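Local coordinates for hexokinase (Schistosoma mansoni, PDB 1BDG), which catalyses the ATP-dependent phosphorylation of hexoses to hexose 6-phosphates, the entry step of glycolysis, at residues S401-K404 with F409-R412; A378-A383 with D418-K423; V199-S204 with R430-G435. One frame throughout, in Å; residues are numbered along the deposited sequence.

Contact 1: residues S401-K404 with F409-R412. With SO4 (sulfate ion), chain D.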
# COMPACT_ATOMS: atom_id res chain seq x y z
N SER A 401 -1.94 -7.62 -0.78
CA SER A 401 -1.32 -8.93 -0.87
C SER A 401 -0.70 -9.40 0.42
O SER A 401 -0.73 -10.59 0.74
CB SER A 401 -0.23 -8.91 -1.91
OG SER A 401 -0.66 -8.17 -3.03
N LEU A 402 -0.07 -8.48 1.14
CA LEU A 402 0.58 -8.86 2.37
C LEU A 402 -0.40 -9.44 3.38
O LEU A 402 -0.19 -10.53 3.91
CB LEU A 402 1.37 -7.67 2.93
CG LEU A 402 2.75 -7.67 2.29
CD1 LEU A 402 3.63 -6.65 2.97
CD2 LEU A 402 3.37 -9.05 2.46
N TYR A 403 -1.51 -8.73 3.57
CA TYR A 403 -2.53 -9.17 4.48
C TYR A 403 -3.08 -10.49 3.95
O TYR A 403 -3.10 -11.49 4.66
CB TYR A 403 -3.64 -8.11 4.57
CG TYR A 403 -4.84 -8.53 5.40
CD1 TYR A 403 -4.83 -8.40 6.80
CD2 TYR A 403 -5.97 -9.11 4.80
CE1 TYR A 403 -5.91 -8.83 7.57
CE2 TYR A 403 -7.05 -9.55 5.55
CZ TYR A 403 -7.02 -9.41 6.94
OH TYR A 403 -8.11 -9.81 7.69
N LYS A 404 -3.47 -10.50 2.68
CA LYS A 404 -4.07 -11.67 2.04
C LYS A 404 -3.28 -12.95 1.87
O LYS A 404 -3.68 -14.00 2.38
CB LYS A 404 -4.65 -11.28 0.69
CG LYS A 404 -5.91 -10.47 0.84
CD LYS A 404 -6.58 -10.19 -0.48
CE LYS A 404 -6.05 -8.94 -1.11
NZ LYS A 404 -7.05 -8.43 -2.09
N PHE A 409 1.20 -12.77 8.63
CA PHE A 409 1.23 -11.31 8.57
C PHE A 409 0.20 -10.60 9.46
O PHE A 409 0.56 -9.80 10.32
CB PHE A 409 1.13 -10.76 7.15
CG PHE A 409 1.58 -9.31 7.03
CD1 PHE A 409 0.68 -8.27 7.24
CD2 PHE A 409 2.89 -9.00 6.73
CE1 PHE A 409 1.10 -6.96 7.15
CE2 PHE A 409 3.31 -7.68 6.64
CZ PHE A 409 2.41 -6.66 6.85
N CYS A 410 -1.08 -10.84 9.22
CA CYS A 410 -2.12 -10.22 10.03
C CYS A 410 -2.04 -10.78 11.44
O CYS A 410 -2.33 -10.08 12.42
CB CYS A 410 -3.51 -10.51 9.45
SG CYS A 410 -4.67 -11.30 10.59
N GLU A 411 -1.60 -12.03 11.53
CA GLU A 411 -1.46 -12.72 12.80
C GLU A 411 -0.51 -11.96 13.72
O GLU A 411 -0.77 -11.81 14.90
CB GLU A 411 -0.95 -14.15 12.56
CG GLU A 411 -1.98 -15.17 12.05
CD GLU A 411 -2.86 -14.68 10.90
OE1 GLU A 411 -2.34 -14.32 9.80
OE2 GLU A 411 -4.11 -14.68 11.10
N ARG A 412 0.58 -11.44 13.15
CA ARG A 412 1.58 -10.69 13.91
C ARG A 412 1.28 -9.19 14.04
O ARG A 412 1.45 -8.61 15.11
CB ARG A 412 2.97 -10.91 13.30
CG ARG A 412 3.48 -12.33 13.35
CD ARG A 412 4.80 -12.38 12.67
NE ARG A 412 5.37 -13.72 12.55
CZ ARG A 412 6.01 -14.14 11.46
NH1 ARG A 412 6.09 -13.34 10.40
NH2 ARG A 412 6.53 -15.37 11.40
S SO4 D . 5.94 -16.07 15.19
O1 SO4 D . 5.41 -17.00 16.16
O2 SO4 D . 6.07 -16.74 13.91
O3 SO4 D . 5.06 -14.94 15.06
O4 SO4 D . 7.24 -15.61 15.62
O HOH W 1 -1.55 -12.13 6.79
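The backbones of the helical segments 401-404 and 409-412 come together at Tyr-403 and Cys-410, whose CA atoms are 5.7 Å apart. On the buried side Leu-402 lies against the ring of Phe-409. Its CB sits almost squarely over the centre of one ring face, 4.1 Å from the ring centroid and 6° off the normal, a CH-pi contact. Further along, Leu-402 CD1 reaches Phe-409 CE2 at 3.8 Å, near the far end of the same ring.

A water ties the two backbones together: it donates to Tyr-403 O at 2.7 Å and accepts from Cys-410 N at 2.8 Å, so an amide in the first turn of helix 409-420 is satisfied across the gap. Between strands 393-399 and 426-431 of the large subdomain, this short helix and the longer one after it form the helical part of the connection, and Ser-401 to Lys-404 belong to a segment that by similarity binds ATP.

Tyr-403 sends its CB away from 409-412, but with CG anti to the backbone N (chi1 174°) the ring swings back and lays CE1 against Cys-410 CB at 3.5 Å. Cys-410 SG stands obliquely to the ring, 5.2 Å from its centroid, in a sulfur-aromatic contact. Arg-412 runs out extended and meets a sulfate ion, probably from the crystallisation liquor, with the edge of its guanidinium: NE donates to sulfate O3 at 2.8 Å (N-H...O 159°), and NH2 donates to O2.

Contact 2: residues A378-A383 with D418-K423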
# COMPACT_ATOMS: atom_id res chain seq x y z
N ALA A 378 3.58 -2.14 10.45
CA ALA A 378 2.22 -1.74 10.08
C ALA A 378 1.37 -1.73 11.34
O ALA A 378 0.52 -0.84 11.53
CB ALA A 378 1.65 -2.71 9.07
N GLY A 379 1.65 -2.71 12.21
CA GLY A 379 0.96 -2.85 13.47
C GLY A 379 1.17 -1.64 14.36
O GLY A 379 0.24 -1.18 15.03
N ALA A 380 2.38 -1.10 14.38
CA ALA A 380 2.64 0.07 15.20
C ALA A 380 1.79 1.18 14.62
O ALA A 380 1.07 1.85 15.34
CB ALA A 380 4.11 0.44 15.14
N GLY A 381 1.82 1.31 13.30
CA GLY A 381 1.05 2.33 12.62
C GLY A 381 -0.43 2.33 12.96
O GLY A 381 -1.00 3.40 13.18
N ILE A 382 -1.08 1.17 13.01
CA ILE A 382 -2.49 1.16 13.34
C ILE A 382 -2.64 1.59 14.79
O ILE A 382 -3.57 2.31 15.11
CB ILE A 382 -3.18 -0.21 13.18
CG1 ILE A 382 -3.04 -0.73 11.76
CG2 ILE A 382 -4.69 -0.09 13.50
CD1 ILE A 382 -3.64 -2.09 11.61
N ALA A 383 -1.73 1.16 15.66
CA ALA A 383 -1.81 1.55 17.06
C ALA A 383 -1.70 3.05 17.17
O ALA A 383 -2.17 3.64 18.11
CB ALA A 383 -0.73 0.90 17.84
N ASP A 418 -1.87 -4.62 19.41
CA ASP A 418 -2.38 -4.99 20.70
C ASP A 418 -1.55 -4.50 21.88
O ASP A 418 -2.10 -4.19 22.92
CB ASP A 418 -2.56 -6.49 20.76
CG ASP A 418 -3.96 -6.89 21.08
OD1 ASP A 418 -4.52 -6.32 22.03
OD2 ASP A 418 -4.50 -7.77 20.39
N LYS A 419 -0.24 -4.47 21.73
CA LYS A 419 0.62 -3.99 22.82
C LYS A 419 0.68 -2.47 22.88
O LYS A 419 1.13 -1.90 23.88
CB LYS A 419 2.06 -4.52 22.67
CG LYS A 419 2.22 -5.99 22.98
CD LYS A 419 3.53 -6.51 22.45
CE LYS A 419 3.63 -8.00 22.63
NZ LYS A 419 2.45 -8.69 22.04
N LEU A 420 0.28 -1.81 21.78
CA LEU A 420 0.33 -0.35 21.68
C LEU A 420 -1.00 0.38 21.54
O LEU A 420 -1.01 1.62 21.55
CB LEU A 420 1.21 0.04 20.50
CG LEU A 420 2.54 -0.69 20.39
CD1 LEU A 420 3.34 -0.16 19.23
CD2 LEU A 420 3.29 -0.54 21.70
N LYS A 421 -2.10 -0.34 21.37
CA LYS A 421 -3.38 0.35 21.21
C LYS A 421 -3.87 0.88 22.53
O LYS A 421 -3.39 0.46 23.58
CB LYS A 421 -4.45 -0.58 20.62
CG LYS A 421 -4.96 -1.65 21.54
CD LYS A 421 -5.98 -2.52 20.85
CE LYS A 421 -6.55 -3.55 21.83
NZ LYS A 421 -7.16 -2.88 23.03
N PRO A 422 -4.79 1.87 22.51
CA PRO A 422 -5.34 2.43 23.75
C PRO A 422 -6.02 1.26 24.48
O PRO A 422 -6.87 0.57 23.90
CB PRO A 422 -6.38 3.43 23.24
CG PRO A 422 -5.79 3.92 21.99
CD PRO A 422 -5.28 2.64 21.34
N LYS A 423 -5.63 1.03 25.73
CA LYS A 423 -6.18 -0.08 26.51
C LYS A 423 -7.71 -0.20 26.50
O LYS A 423 -8.26 -1.30 26.72
CB LYS A 423 -5.67 -0.00 27.93
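Ala-383, which meets Leu-420 across this contact, rides on a regular helical turn whose shortest polar bond, Ile-382 N to Ala-378 O, measures 3.0 Å; its own N reaches Gly-379 O at 3.1 Å. What joins 378-383 to 418-423 is apolar. The methyl of Ala-383 points at the other segment and meets Leu-420 CB at 3.4 Å. The same methyl stands 4.0 Å from Lys-421 N, so it is lodged where helix 409-420 ends and Lys-421 leaves helical backbone angles.

With CG beside the backbone N (chi1 -46°) and the chain then extended to CD1 (chi2 -177°), Leu-420 places CD1 one turn back along the partner helix. There it lies 4.1 Å from Ala-380 CA and 4.2 Å from Ala-380 CB, so backbone as well as methyl forms the surface it rests on. Both helix positions it touches are alanines. Tyr-26 and Glu-27 of helix 23-41 also touch Leu-420, while the amine of Lys-421 turns away to bond Thr-425 O.

Earlier along helix 409-420, Met-413 and Val-417 meet Ile-382, which also touches Leu-216 of the central sheet. Helix 409-420 thus packs beside helix 357-389 as the longer of the two helices in the connection between parallel neighbours 393-399 and 426-431, a beta-alpha-beta crossover of the kind found in the actin-ATPase clan.

Contact 3: residues V199-S204 with R430-G435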
# COMPACT_ATOMS: atom_id res chain seq x y z
N VAL A 199 -8.88 5.48 1.04
CA VAL A 199 -10.18 6.16 1.16
C VAL A 199 -11.26 5.24 0.58
O VAL A 199 -12.28 4.97 1.23
CB VAL A 199 -10.17 7.54 0.45
CG1 VAL A 199 -11.42 8.32 0.78
CG2 VAL A 199 -8.96 8.34 0.88
N GLY A 200 -11.00 4.70 -0.61
CA GLY A 200 -11.94 3.80 -1.24
C GLY A 200 -12.20 2.60 -0.36
O GLY A 200 -13.32 2.14 -0.23
N THR A 201 -11.15 2.09 0.28
CA THR A 201 -11.28 0.94 1.17
C THR A 201 -12.12 1.32 2.39
O THR A 201 -13.08 0.62 2.73
CB THR A 201 -9.88 0.41 1.59
OG1 THR A 201 -9.14 0.01 0.43
CG2 THR A 201 -10.00 -0.76 2.54
N LEU A 202 -11.81 2.44 3.05
CA LEU A 202 -12.60 2.87 4.21
C LEU A 202 -14.08 2.90 3.83
O LEU A 202 -14.91 2.42 4.59
CB LEU A 202 -12.13 4.24 4.73
CG LEU A 202 -12.61 4.67 6.14
CD1 LEU A 202 -11.77 5.83 6.67
CD2 LEU A 202 -14.08 5.05 6.14
N ALA A 203 -14.39 3.39 2.63
CA ALA A 203 -15.78 3.43 2.16
C ALA A 203 -16.41 2.03 1.97
O ALA A 203 -17.51 1.78 2.45
CB ALA A 203 -15.87 4.23 0.88
N SER A 204 -15.74 1.11 1.28
CA SER A 204 -16.29 -0.24 1.10
C SER A 204 -16.56 -0.85 2.45
O SER A 204 -17.56 -1.57 2.65
CB SER A 204 -15.31 -1.16 0.37
OG SER A 204 -15.24 -0.88 -1.01
N ARG A 430 -11.15 -5.99 9.46
CA ARG A 430 -12.18 -6.55 8.60
C ARG A 430 -11.70 -6.40 7.15
O ARG A 430 -11.60 -5.28 6.65
CB ARG A 430 -13.48 -5.77 8.82
CG ARG A 430 -14.75 -6.32 8.18
CD ARG A 430 -15.96 -5.43 8.53
NE ARG A 430 -17.25 -6.14 8.52
CZ ARG A 430 -17.82 -6.67 7.44
NH1 ARG A 430 -17.22 -6.57 6.26
NH2 ARG A 430 -18.98 -7.32 7.54
N LEU A 431 -11.31 -7.50 6.52
CA LEU A 431 -10.83 -7.46 5.13
C LEU A 431 -11.88 -6.88 4.20
O LEU A 431 -13.05 -7.22 4.30
CB LEU A 431 -10.43 -8.86 4.64
CG LEU A 431 -10.39 -9.06 3.12
CD1 LEU A 431 -8.97 -9.15 2.64
CD2 LEU A 431 -11.14 -10.31 2.75
N SER A 432 -11.44 -6.00 3.31
CA SER A 432 -12.31 -5.34 2.34
C SER A 432 -12.48 -6.19 1.06
O SER A 432 -12.00 -5.84 -0.03
CB SER A 432 -11.74 -3.98 2.00
OG SER A 432 -12.50 -3.35 1.00
N GLU A 433 -13.26 -7.26 1.21
CA GLU A 433 -13.53 -8.23 0.16
C GLU A 433 -13.73 -7.76 -1.27
O GLU A 433 -13.04 -8.25 -2.17
CB GLU A 433 -14.71 -9.09 0.56
CG GLU A 433 -14.33 -10.47 1.05
CD GLU A 433 -15.53 -11.22 1.61
OE1 GLU A 433 -16.41 -11.61 0.80
OE2 GLU A 433 -15.59 -11.39 2.86
N ASP A 434 -14.66 -6.84 -1.50
CA ASP A 434 -15.00 -6.35 -2.85
C ASP A 434 -14.14 -5.20 -3.37
O ASP A 434 -14.55 -4.47 -4.29
CB ASP A 434 -16.49 -5.99 -2.90
N GLY A 435 -12.99 -4.98 -2.75
CA GLY A 435 -12.08 -3.93 -3.18
C GLY A 435 -12.60 -2.50 -3.09
O GLY A 435 -13.70 -2.23 -2.59
O HOH W 2 -10.66 -2.74 -0.67
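Ser-204 and Thr-201, one turn apart on helix 197-206, both touch the type I beta turn from Ser-432 to Gly-435. The contact ties this helix, which follows substrate-binding Asn-196 and begins at Asp-197, to the turn leaving edge strand 426-431 of the large-subdomain sheet. Ser-432 aims its CB at the helix, and with OG anti to its own backbone N (chi1 176°) the hydroxyl lies alongside Ser-204 CB at 3.6 Å. Its CB meets the methyl of Thr-201 instead, CG2 to CB 3.7 Å, so Ser-432 touches both helix residues.

The two Thr-201 branches part company. CG2 makes the apolar touch, while OG1 bonds to Asp-197 O, the backbone of a substrate-binding residue, and accepts a weak bond from a water. That water lies 2.6 Å from Ser-432 OG and so bridges the two hydroxyls within a contact buried on both sides.

Ser-204 points its CB at the turn and supplies the direct hydrogen bond of the contact. Inside the turn, Gly-435 N is held by Ser-432 O at 3.0 Å. Ser-204 OG donates to Gly-435 O at 2.6 Å, 20° out of the carbonyl plane.

In the fold
Each contact involves the stretch from helix 401-405 to the turn after strand 426-431. Contacts 1 and 2 share helix 409-420, one at its start and one at its end, with centres 15 Å apart and no touch between them. Contacts 1 and 3 do meet: Tyr-403 CE2 is 3.5 Å from Leu-431 CD1, and Lys-404 packs on the same leucine. The Thr-201 side chain of contact 3 is about 8 Å from bound glucose, that of Leu-402 in contact 1 about 11 Å; Leu-402 is also about 4 Å from Gly-288 and Thr-325, which by similarity bind ATP. In contact 2 the Ala-380 side chain is about 11 Å from that of substrate-binding Thr-222.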